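Local coordinates for protein pectate lyase (Paenibacillus sp. 0602, PDB 5GT5) that cleaves polygalacturonate by an eliminative mechanism and probably also depolymerises partly methylated pectins from within the chain, with calcium as the likely cofactor, at residues N59-N63 with P73-H77; W151-T155 with V168-A172; S189-F193 with G428-K433. The protein carries 1 engineered substitution. All blocks are in the same frame, centred on the assembly; numbering follows the deposited sequence.

Interaction 1 (N59-N63 with P73-H77); sequences NLGWN and PFAKH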
ATOM      1  N   ASN A  59       3.384 -31.869   4.056  1.00  9.09           N
ATOM      2  CA  ASN A  59       2.178 -32.557   3.602  1.00  8.18           C
ATOM      3  C   ASN A  59       1.036 -32.058   4.444  1.00 10.22           C
ATOM      4  O   ASN A  59       0.889 -32.436   5.618  1.00 12.48           O
ATOM      5  CB  ASN A  59       2.391 -34.060   3.779  1.00  9.91           C
ATOM      6  CG  ASN A  59       3.477 -34.556   2.886  1.00 12.67           C
ATOM      7  OD1 ASN A  59       3.396 -34.374   1.684  1.00 17.06           O
ATOM      8  ND2 ASN A  59       4.538 -35.110   3.463  1.00 15.07           N
ATOM      9  N   LEU A  60       0.247 -31.158   3.863  1.00  8.74           N
ATOM     10  CA  LEU A  60      -0.622 -30.295   4.652  1.00  9.46           C
ATOM     11  C   LEU A  60      -2.123 -30.582   4.500  1.00  9.32           C
ATOM     12  O   LEU A  60      -2.970 -29.753   4.825  1.00  9.40           O
ATOM     13  CB  LEU A  60      -0.306 -28.817   4.328  1.00  7.91           C
ATOM     14  CG  LEU A  60       1.131 -28.382   4.587  1.00  8.12           C
ATOM     15  CD1 LEU A  60       1.329 -26.938   4.145  1.00 10.49           C
ATOM     16  CD2 LEU A  60       1.482 -28.552   6.080  1.00 12.31           C
ATOM     17  N   GLY A  61      -2.463 -31.773   4.009  1.00  9.54           N
ATOM     18  CA  GLY A  61      -3.873 -32.128   3.894  1.00  9.54           C
ATOM     19  C   GLY A  61      -4.575 -32.256   5.234  1.00 10.39           C
ATOM     20  O   GLY A  61      -3.962 -32.670   6.227  1.00  8.31           O
ATOM     21  N   TRP A  62      -5.861 -31.920   5.255  1.00 10.62           N
ATOM     22  CA  TRP A  62      -6.621 -31.839   6.510  1.00 11.08           C
ATOM     23  C   TRP A  62      -6.633 -33.157   7.293  1.00 13.39           C
ATOM     24  O   TRP A  62      -6.622 -33.125   8.522  1.00 15.07           O
ATOM     25  CB  TRP A  62      -8.035 -31.378   6.206  1.00 12.86           C
ATOM     26  CG  TRP A  62      -8.864 -31.113   7.395  1.00 13.44           C
ATOM     27  CD1 TRP A  62      -9.880 -31.889   7.861  1.00 14.40           C
ATOM     28  CD2 TRP A  62      -8.775 -29.987   8.267  1.00 13.14           C
ATOM     29  NE1 TRP A  62     -10.444 -31.300   8.974  1.00 16.83           N
ATOM     30  CE2 TRP A  62      -9.771 -30.132   9.242  1.00 15.32           C
ATOM     31  CE3 TRP A  62      -7.939 -28.857   8.321  1.00 12.15           C
ATOM     32  CZ2 TRP A  62      -9.958 -29.200  10.266  1.00 17.80           C
ATOM     33  CZ3 TRP A  62      -8.133 -27.936   9.323  1.00 11.82           C
ATOM     34  CH2 TRP A  62      -9.137 -28.110  10.283  1.00 14.08           C
ATOM     35  N   ASN A  63      -6.633 -34.299   6.598  1.00 10.84           N
ATOM     36  CA  ASN A  63      -6.619 -35.608   7.273  1.00 12.91           C
ATOM     37  C   ASN A  63      -5.249 -36.163   7.649  1.00 19.76           C
ATOM     38  O   ASN A  63      -5.169 -37.181   8.344  1.00 27.80           O
ATOM     39  CB  ASN A  63      -7.337 -36.659   6.413  1.00 16.05           C
ATOM     40  CG  ASN A  63      -8.746 -36.270   6.085  1.00 20.69           C
ATOM     41  OD1 ASN A  63      -9.432 -35.631   6.891  1.00 23.20           O
ATOM     42  ND2 ASN A  63      -9.206 -36.655   4.895  1.00 34.51           N
ATOM     43  N   PRO A  73      -4.717 -20.932  11.557  1.00  9.20           N
ATOM     44  CA  PRO A  73      -5.083 -20.543  10.178  1.00  7.90           C
ATOM     45  C   PRO A  73      -5.396 -21.675   9.207  1.00  8.95           C
ATOM     46  O   PRO A  73      -5.588 -21.365   8.031  1.00  9.18           O
ATOM     47  CB  PRO A  73      -3.816 -19.841   9.693  1.00 10.16           C
ATOM     48  CG  PRO A  73      -2.703 -20.616  10.381  1.00  9.94           C
ATOM     49  CD  PRO A  73      -3.259 -20.924  11.772  1.00 10.48           C
ATOM     50  N   PHE A  74      -5.400 -22.933   9.640  1.00  9.10           N
ATOM     51  CA  PHE A  74      -5.837 -24.054   8.788  1.00  7.01           C
ATOM     52  C   PHE A  74      -7.329 -24.283   8.886  1.00 11.33           C
ATOM     53  O   PHE A  74      -7.910 -24.187   9.973  1.00 11.72           O
ATOM     54  CB  PHE A  74      -5.195 -25.364   9.243  1.00  7.27           C
ATOM     55  CG  PHE A  74      -3.753 -25.552   8.833  1.00  8.38           C
ATOM     56  CD1 PHE A  74      -2.733 -24.788   9.417  1.00  9.21           C
ATOM     57  CD2 PHE A  74      -3.399 -26.568   7.940  1.00  9.97           C
ATOM     58  CE1 PHE A  74      -1.394 -24.990   9.068  1.00  9.03           C
ATOM     59  CE2 PHE A  74      -2.056 -26.783   7.579  1.00  9.19           C
ATOM     60  CZ  PHE A  74      -1.049 -26.017   8.153  1.00 10.23           C
ATOM     61  N   ALA A  75      -7.942 -24.637   7.757  1.00  9.66           N
ATOM     62  CA  ALA A  75      -9.321 -25.099   7.744  1.00  9.11           C
ATOM     63  C   ALA A  75      -9.428 -26.206   6.719  1.00 11.24           C
ATOM     64  O   ALA A  75      -8.599 -26.296   5.812  1.00 10.09           O
ATOM     65  CB  ALA A  75     -10.251 -23.985   7.376  1.00 12.01           C
ATOM     66  N   LYS A  76     -10.450 -27.032   6.852  1.00 11.74           N
ATOM     67  CA  LYS A  76     -10.711 -28.048   5.832  1.00 10.72           C
ATOM     68  C   LYS A  76     -11.194 -27.359   4.553  1.00  8.47           C
ATOM     69  O   LYS A  76     -12.077 -26.496   4.594  1.00 12.21           O
ATOM     70  CB  LYS A  76     -11.783 -29.037   6.313  1.00 14.11           C
ATOM     71  CG  LYS A  76     -11.937 -30.231   5.386  1.00 15.58           C
ATOM     72  CD  LYS A  76     -13.088 -31.150   5.811  1.00 18.89           C
ATOM     73  CE  LYS A  76     -14.441 -30.506   5.482  1.00 27.54           C
ATOM     74  NZ  LYS A  76     -14.731 -30.312   4.011  1.00 34.49           N
ATOM     75  N   HIS A  77     -10.585 -27.719   3.422  1.00  9.82           N
ATOM     76  CA  HIS A  77     -11.048 -27.212   2.127  1.00  8.79           C
ATOM     77  C   HIS A  77     -12.199 -28.074   1.596  1.00  8.43           C
ATOM     78  O   HIS A  77     -12.588 -29.058   2.238  1.00 11.98           O
ATOM     79  CB  HIS A  77      -9.882 -27.247   1.130  1.00  8.46           C
ATOM     80  CG  HIS A  77      -9.892 -26.116   0.141  1.00  6.02           C
ATOM     81  ND1 HIS A  77     -11.047 -25.627  -0.447  1.00  8.79           N
ATOM     82  CD2 HIS A  77      -8.877 -25.370  -0.354  1.00  7.86           C
ATOM     83  CE1 HIS A  77     -10.734 -24.638  -1.258  1.00 10.98           C
ATOM     84  NE2 HIS A  77      -9.425 -24.457  -1.217  1.00 10.91           N
TER
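Trp62 lies flat against the backbone and inner side chain of Lys76, and this is where the contact between 59-63 and 73-77 is tight. Lys76 CB stands 3.5 Å from the centroid of the Trp62 five-membered ring and only 2° off its normal, a CH-pi contact over the face. The peptide continues the same cover: Lys76 N is 3.4 Å from Trp62 CE3, above the plane toward the rim, and Ala75 C is equally near Trp62 CZ3. At the ring's edge, in its plane, Phe74 CB meets Trp62 CZ3 at 3.9 Å. With CG anti to the backbone N (chi1 -174°), the indole is swung out from its own chain and across strand 74-76, an outermost strand, within this chain, of its sheet in the parallel beta-helix, which pairs antiparallel with strand 92-97.

Toward the interior the two segments touch sparsely. Leu60 CD2 reaches the edge of the Phe74 ring at CZ, 4.1 Å away; both side chains are buried, and both also touch helix 36-43 and Ile94. No hydrogen bond joins the two segments anywhere. The solvent side is the loose one: Ala75 and Lys76 are exposed, Ala75 CB points away, and of its side chain Lys76 gives the indole the aliphatic part. Beyond CG its chain bends twice, carrying the ammonium off the ring. Lys76 NZ donates to His77 O at 3.1 Å, tilted from the carbonyl plane, and forms a salt bridge with Asp79.

Interaction 2 (W151-T155 with V168-A172); sequences WDYIT and VFNKA. Engineered in segment 168-172: Val168 (natural residue Gly).
Tyr153 is the bump of this contact, driven into a hollow whose walls are the Phe169 ring, the Ala172 methyl and the backbone carbonyls of Asn170 and Lys171. Its torsion places CG beside the backbone N (chi1 -76°), which sends the phenol across to the other segment. There Tyr153 CD2 lies 3.9 Å from Phe169 CD2, and Tyr153 CB also comes to that ring's edge, in plane, as the two side chains slide past each other in opposite directions. The second wall is small: Ala172 CB is 3.7 Å from Tyr153 CE2. At the floor, Asn170 O sits in the plane of the phenol ring, 3.3 Å from Tyr153 CE2. Lys171 O approaches Tyr153 OH to 2.6 Å, a weak hydrogen bond that nevertheless gives the buried hydroxyl an acceptor.

Ile154 fills the next notch. Its CD1 meets the edge of the Phe169 ring, 3.9 Å from CE2, the two side chains crossing at about a right angle. Phe169 itself lies in the interior stack with Phe132, while Lys171 points its CB away and its ammonium reaches the carbonyls of Ser240 and Ser242.

The touching parts run 154° apart, and strands 154-157 and 168-169 belong to different sheets, so the contact spans the interior of one coil, as in the parallel beta-helix of polysaccharide lyase family 1. Asp152 points away from this contact, its OD1 bonding Gly175 N, consistent with its probable place, with Asp174 and Asp178, in the calcium-binding site.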
ATOM      1  N   TRP A 151      -9.960 -25.165  -5.537  1.00  7.79           N
ATOM      2  CA  TRP A 151      -8.601 -25.236  -5.009  1.00  6.60           C
ATOM      3  C   TRP A 151      -7.619 -24.461  -5.870  1.00  6.77           C
ATOM      4  O   TRP A 151      -7.479 -24.772  -7.068  1.00  7.67           O
ATOM      5  CB  TRP A 151      -8.109 -26.686  -4.974  1.00  9.06           C
ATOM      6  CG  TRP A 151      -8.891 -27.703  -4.178  1.00  7.02           C
ATOM      7  CD1 TRP A 151      -9.780 -27.491  -3.141  1.00  7.81           C
ATOM      8  CD2 TRP A 151      -8.807 -29.119  -4.359  1.00  6.24           C
ATOM      9  NE1 TRP A 151     -10.244 -28.710  -2.667  1.00  6.61           N
ATOM     10  CE2 TRP A 151      -9.672 -29.713  -3.406  1.00  6.81           C
ATOM     11  CE3 TRP A 151      -8.096 -29.942  -5.239  1.00  7.94           C
ATOM     12  CZ2 TRP A 151      -9.813 -31.102  -3.293  1.00  7.21           C
ATOM     13  CZ3 TRP A 151      -8.247 -31.315  -5.138  1.00  9.11           C
ATOM     14  CH2 TRP A 151      -9.120 -31.879  -4.189  1.00  7.56           C
ATOM     15  N   ASP A 152      -6.943 -23.466  -5.294  1.00  5.83           N
ATOM     16  CA  ASP A 152      -5.948 -22.647  -5.985  1.00  7.14           C
ATOM     17  C   ASP A 152      -4.700 -22.661  -5.141  1.00  6.88           C
ATOM     18  O   ASP A 152      -4.804 -22.698  -3.910  1.00  9.24           O
ATOM     19  CB  ASP A 152      -6.449 -21.197  -6.095  1.00  7.58           C
ATOM     20  CG  ASP A 152      -7.909 -21.120  -6.492  1.00 10.59           C
ATOM     21  OD1 ASP A 152      -8.193 -21.204  -7.684  1.00  9.06           O
ATOM     22  OD2 ASP A 152      -8.772 -20.961  -5.601  1.00 17.46           O
ATOM     23  N   TYR A 153      -3.500 -22.630  -5.715  1.00  6.48           N
ATOM     24  CA  TYR A 153      -2.327 -22.652  -4.851  1.00  5.64           C
ATOM     25  C   TYR A 153      -2.210 -21.393  -3.990  1.00  7.16           C
ATOM     26  O   TYR A 153      -1.971 -21.478  -2.801  1.00  6.43           O
ATOM     27  CB  TYR A 153      -1.044 -22.854  -5.647  1.00  7.39           C
ATOM     28  CG  TYR A 153      -0.827 -24.253  -6.113  1.00  6.47           C
ATOM     29  CD1 TYR A 153      -0.641 -25.285  -5.178  1.00  5.63           C
ATOM     30  CD2 TYR A 153      -0.731 -24.550  -7.457  1.00  7.22           C
ATOM     31  CE1 TYR A 153      -0.415 -26.580  -5.612  1.00  7.28           C
ATOM     32  CE2 TYR A 153      -0.499 -25.850  -7.895  1.00  6.56           C
ATOM     33  CZ  TYR A 153      -0.329 -26.838  -6.957  1.00  6.10           C
ATOM     34  OH  TYR A 153      -0.122 -28.132  -7.404  1.00  8.50           O
ATOM     35  N   ILE A 154      -2.332 -20.225  -4.606  1.00  4.83           N
ATOM     36  CA  ILE A 154      -2.244 -18.962  -3.848  1.00  6.17           C
ATOM     37  C   ILE A 154      -3.331 -18.036  -4.354  1.00  6.64           C
ATOM     38  O   ILE A 154      -3.475 -17.843  -5.578  1.00  6.65           O
ATOM     39  CB  ILE A 154      -0.882 -18.270  -4.017  1.00  5.56           C
ATOM     40  CG1 ILE A 154       0.238 -19.183  -3.518  1.00  6.56           C
ATOM     41  CG2 ILE A 154      -0.859 -16.936  -3.259  1.00  7.20           C
ATOM     42  CD1 ILE A 154       1.652 -18.604  -3.747  1.00  7.03           C
ATOM     43  N   THR A 155      -4.103 -17.470  -3.427  1.00  4.57           N
ATOM     44  CA  THR A 155      -5.105 -16.432  -3.724  1.00  5.07           C
ATOM     45  C   THR A 155      -4.746 -15.249  -2.881  1.00  6.08           C
ATOM     46  O   THR A 155      -4.493 -15.377  -1.664  1.00  8.69           O
ATOM     47  CB  THR A 155      -6.520 -16.889  -3.407  1.00  6.14           C
ATOM     48  OG1 THR A 155      -6.802 -18.078  -4.172  1.00 10.98           O
ATOM     49  CG2 THR A 155      -7.533 -15.865  -3.823  1.00  8.12           C
ATOM     50  N   VAL A 168       7.798 -22.639  -7.835  1.00  6.82           N
ATOM     51  CA  VAL A 168       7.366 -23.578  -8.869  1.00  5.17           C
ATOM     52  C   VAL A 168       5.964 -24.066  -8.559  1.00  6.63           C
ATOM     53  O   VAL A 168       5.673 -24.405  -7.406  1.00  8.07           O
ATOM     54  CB  VAL A 168       8.317 -24.755  -8.935  1.00  6.06           C
ATOM     55  CG1 VAL A 168       7.816 -25.839  -9.922  1.00  8.31           C
ATOM     56  CG2 VAL A 168       9.575 -24.239  -9.403  1.00  2.32           C
ATOM     57  N   PHE A 169       5.107 -24.083  -9.585  1.00  5.20           N
ATOM     58  CA  PHE A 169       3.715 -24.499  -9.441  1.00  4.73           C
ATOM     59  C   PHE A 169       3.436 -25.598 -10.441  1.00  8.70           C
ATOM     60  O   PHE A 169       3.810 -25.483 -11.607  1.00  8.15           O
ATOM     61  CB  PHE A 169       2.782 -23.312  -9.687  1.00  6.00           C
ATOM     62  CG  PHE A 169       3.004 -22.159  -8.752  1.00  5.71           C
ATOM     63  CD1 PHE A 169       4.008 -21.224  -8.999  1.00  5.60           C
ATOM     64  CD2 PHE A 169       2.231 -22.035  -7.609  1.00  5.31           C
ATOM     65  CE1 PHE A 169       4.201 -20.153  -8.151  1.00  5.45           C
ATOM     66  CE2 PHE A 169       2.424 -20.967  -6.737  1.00  7.45           C
ATOM     67  CZ  PHE A 169       3.408 -20.027  -7.003  1.00  6.96           C
ATOM     68  N   ASN A 170       2.776 -26.652  -9.963  1.00  5.84           N
ATOM     69  CA  ASN A 170       2.384 -27.790 -10.788  1.00  5.30           C
ATOM     70  C   ASN A 170       0.888 -27.701 -11.092  1.00  6.44           C
ATOM     71  O   ASN A 170       0.325 -26.613 -11.020  1.00  6.73           O
ATOM     72  CB  ASN A 170       2.755 -29.085 -10.058  1.00  7.50           C
ATOM     73  CG  ASN A 170       4.252 -29.273  -9.930  1.00  7.94           C
ATOM     74  OD1 ASN A 170       4.894 -29.843 -10.833  1.00 10.07           O
ATOM     75  ND2 ASN A 170       4.827 -28.812  -8.814  1.00  7.84           N
ATOM     76  N   LYS A 171       0.212 -28.807 -11.359  1.00  7.41           N
ATOM     77  CA  LYS A 171      -1.208 -28.739 -11.700  1.00  6.66           C
ATOM     78  C   LYS A 171      -2.038 -28.305 -10.501  1.00  5.99           C
ATOM     79  O   LYS A 171      -1.779 -28.700  -9.355  1.00  6.69           O
ATOM     80  CB  LYS A 171      -1.704 -30.121 -12.152  1.00  9.32           C
ATOM     81  CG  LYS A 171      -1.223 -30.566 -13.520  1.00 12.97           C
ATOM     82  CD  LYS A 171      -2.235 -30.264 -14.570  1.00 14.30           C
ATOM     83  CE  LYS A 171      -3.478 -31.195 -14.469  1.00  8.51           C
ATOM     84  NZ  LYS A 171      -4.435 -30.586 -15.446  1.00  6.90           N
ATOM     85  N   ALA A 172      -3.058 -27.500 -10.765  1.00  6.91           N
ATOM     86  CA  ALA A 172      -4.057 -27.180  -9.761  1.00  6.79           C
ATOM     87  C   ALA A 172      -5.440 -27.365 -10.354  1.00  6.52           C
ATOM     88  O   ALA A 172      -5.660 -27.137 -11.544  1.00  6.69           O
ATOM     89  CB  ALA A 172      -3.898 -25.723  -9.259  1.00  8.50           C
TER

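Interaction 3 (S189-F193 with G428-K433); sequences SWSTF and GAGAGK
Gly430 N donates to Trp190 O at 2.9 Å, nearly straight with an N-H...O angle of 167°, although it comes in 45° above the carbonyl plane. The second polar link is Lys433 NZ to Thr192 OG1, 3.0 Å apart; the modelled lysine chain runs too close to Ala429 O, so its exact path is doubtful. Thr192 offers that oxygen because OG1 lies beside the backbone N and anti to the carbonyl carbon. A valine here would lack the hydroxyl and is likely to leave the Lys433 ammonium without this acceptor.

Outward from these bonds the packing is mostly on backbone. Ala429 CB rests 3.8 Å from Ser191 O, and Ala429 CA makes a CA-H...O contact with Trp190 O at 3.6 Å. Gly430 passes beside Thr192 OG1 with positive phi, in a conformation where a CB would press on the preceding carbonyl oxygen and on Thr192 OG1. Trp190 presents its ring edge, CE3 lying 4.1 Å from Gly428 C, while the ring stacks with His166 and with His267 and NE1 bonds Asp6 O.

Trp190 has positive phi (54°) where strand 184-194 breaks between faces paired with 160-165 and with 168-169. That marks a sharp corner of the parallel beta-helix, over which the C-terminal tail folds back.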
ATOM      1  N   SER A 189       7.903 -13.260 -10.046  1.00  6.64           N
ATOM      2  CA  SER A 189       9.120 -13.296 -10.858  1.00  5.35           C
ATOM      3  C   SER A 189       9.912 -14.573 -10.682  1.00  6.61           C
ATOM      4  O   SER A 189       9.794 -15.271  -9.659  1.00  6.27           O
ATOM      5  CB  SER A 189      10.017 -12.083 -10.591  1.00  7.73           C
ATOM      6  OG  SER A 189      10.426 -12.031  -9.226  1.00  7.34           O
ATOM      7  N   TRP A 190      10.694 -14.901 -11.709  1.00  5.91           N
ATOM      8  CA  TRP A 190      11.637 -16.007 -11.647  1.00  5.56           C
ATOM      9  C   TRP A 190      10.968 -17.311 -11.243  1.00  5.35           C
ATOM     10  O   TRP A 190      11.546 -18.111 -10.508  1.00  6.92           O
ATOM     11  CB  TRP A 190      12.833 -15.665 -10.707  1.00  6.12           C
ATOM     12  CG  TRP A 190      13.735 -14.665 -11.354  1.00  7.17           C
ATOM     13  CD1 TRP A 190      13.819 -13.319 -11.090  1.00  9.60           C
ATOM     14  CD2 TRP A 190      14.653 -14.923 -12.428  1.00  7.61           C
ATOM     15  NE1 TRP A 190      14.748 -12.733 -11.937  1.00 10.06           N
ATOM     16  CE2 TRP A 190      15.278 -13.703 -12.749  1.00  9.11           C
ATOM     17  CE3 TRP A 190      15.042 -16.077 -13.103  1.00 10.12           C
ATOM     18  CZ2 TRP A 190      16.230 -13.600 -13.761  1.00 11.93           C
ATOM     19  CZ3 TRP A 190      16.007 -15.968 -14.108  1.00  9.40           C
ATOM     20  CH2 TRP A 190      16.579 -14.743 -14.423  1.00  8.56           C
ATOM     21  N   SER A 191       9.751 -17.529 -11.723  1.00  6.39           N
ATOM     22  CA  SER A 191       8.936 -18.676 -11.303  1.00  5.61           C
ATOM     23  C   SER A 191       8.549 -19.573 -12.457  1.00  4.91           C
ATOM     24  O   SER A 191       8.445 -19.115 -13.597  1.00  7.13           O
ATOM     25  CB  SER A 191       7.697 -18.222 -10.510  1.00  6.27           C
ATOM     26  OG  SER A 191       8.115 -17.578  -9.295  1.00  5.07           O
ATOM     27  N   THR A 192       8.352 -20.842 -12.137  1.00  6.84           N
ATOM     28  CA  THR A 192       7.951 -21.845 -13.127  1.00  5.51           C
ATOM     29  C   THR A 192       6.533 -22.300 -12.849  1.00  5.97           C
ATOM     30  O   THR A 192       6.183 -22.578 -11.689  1.00  7.76           O
ATOM     31  CB  THR A 192       8.891 -23.052 -13.031  1.00  6.13           C
ATOM     32  OG1 THR A 192      10.201 -22.631 -13.464  1.00 10.45           O
ATOM     33  CG2 THR A 192       8.382 -24.190 -13.924  1.00  9.30           C
ATOM     34  N   PHE A 193       5.715 -22.351 -13.909  1.00  5.69           N
ATOM     35  CA  PHE A 193       4.359 -22.857 -13.871  1.00  6.22           C
ATOM     36  C   PHE A 193       4.328 -23.945 -14.920  1.00  7.11           C
ATOM     37  O   PHE A 193       4.600 -23.662 -16.084  1.00  7.86           O
ATOM     38  CB  PHE A 193       3.380 -21.708 -14.195  1.00  5.71           C
ATOM     39  CG  PHE A 193       3.542 -20.500 -13.297  1.00  5.52           C
ATOM     40  CD1 PHE A 193       4.529 -19.532 -13.561  1.00  5.18           C
ATOM     41  CD2 PHE A 193       2.720 -20.343 -12.180  1.00  6.41           C
ATOM     42  CE1 PHE A 193       4.669 -18.421 -12.730  1.00  5.91           C
ATOM     43  CE2 PHE A 193       2.870 -19.254 -11.329  1.00  7.05           C
ATOM     44  CZ  PHE A 193       3.845 -18.302 -11.577  1.00  6.43           C
ATOM     45  N   GLY A 428      18.026 -21.019 -13.628  1.00 11.28           N
ATOM     46  CA  GLY A 428      16.891 -20.351 -14.251  1.00 10.43           C
ATOM     47  C   GLY A 428      15.736 -20.115 -13.306  1.00 10.30           C
ATOM     48  O   GLY A 428      15.919 -19.990 -12.078  1.00 10.28           O
ATOM     49  N   ALA A 429      14.534 -20.064 -13.866  1.00  9.14           N
ATOM     50  CA  ALA A 429      13.327 -19.823 -13.083  1.00  9.59           C
ATOM     51  C   ALA A 429      12.938 -21.057 -12.268  1.00  8.29           C
ATOM     52  O   ALA A 429      13.221 -22.193 -12.652  1.00 10.08           O
ATOM     53  CB  ALA A 429      12.181 -19.421 -14.000  1.00  8.41           C
ATOM     54  N   GLY A 430      12.280 -20.815 -11.140  1.00  8.29           N
ATOM     55  CA  GLY A 430      11.734 -21.866 -10.306  1.00  7.88           C
ATOM     56  C   GLY A 430      12.396 -21.976  -8.936  1.00  7.81           C
ATOM     57  O   GLY A 430      13.418 -21.353  -8.662  1.00  9.70           O
ATOM     58  N   ALA A 431      11.784 -22.833  -8.136  1.00  6.56           N
ATOM     59  CA  ALA A 431      12.309 -23.232  -6.845  1.00  6.37           C
ATOM     60  C   ALA A 431      13.448 -24.266  -6.984  1.00  8.91           C
ATOM     61  O   ALA A 431      13.460 -25.023  -7.886  1.00  9.62           O
ATOM     62  CB  ALA A 431      11.173 -23.784  -5.986  1.00  9.55           C
ATOM     63  N   GLY A 432      14.326 -24.227  -6.002  1.00  7.23           N
ATOM     64  CA  GLY A 432      15.411 -25.216  -5.986  1.00  9.59           C
ATOM     65  C   GLY A 432      16.484 -24.970  -7.005  1.00 13.91           C
ATOM     66  O   GLY A 432      17.259 -25.829  -7.267  1.00 17.49           O
ATOM     67  N   LYS A 433      16.535 -23.787  -7.565  1.00 30.00           N
ATOM     68  CA  LYS A 433      17.366 -23.487  -8.698  1.00 30.00           C
ATOM     69  C   LYS A 433      18.571 -22.648  -8.240  1.00 30.00           C
ATOM     70  O   LYS A 433      19.666 -22.875  -8.685  1.00 30.00           O
ATOM     71  CB  LYS A 433      16.463 -22.871  -9.873  1.00 20.00           C
ATOM     72  CG  LYS A 433      15.728 -23.958 -10.731  1.00 20.00           C
ATOM     73  CD  LYS A 433      14.146 -24.115 -10.728  1.00 20.00           C
ATOM     74  CE  LYS A 433      13.341 -24.610 -12.031  1.00 20.00           C
ATOM     75  NZ  LYS A 433      11.803 -24.957 -12.373  1.00 20.00           N
TER

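From the N terminus, interaction 1 closes first, a short loop that brings the segment after strand 58-59 back to strand 74-76. Interaction 2 follows, closing the turn from strand 154-157 through 160-165 to 168-169 across the interior of one coil. Interaction 3 opens only after that and closes a span of more than 230 residues, bringing the C-terminal tail onto the next coil. The three are in series; none nests within or crosses another. Interactions 1 and 2 meet where His77 packs on Trp151; interactions 2 and 3 meet where neighbouring strands 168-169 and 184-194 bring Phe169 against Phe193. Interactions 1 and 3 do not touch, their nearest atoms being about 14 Å apart.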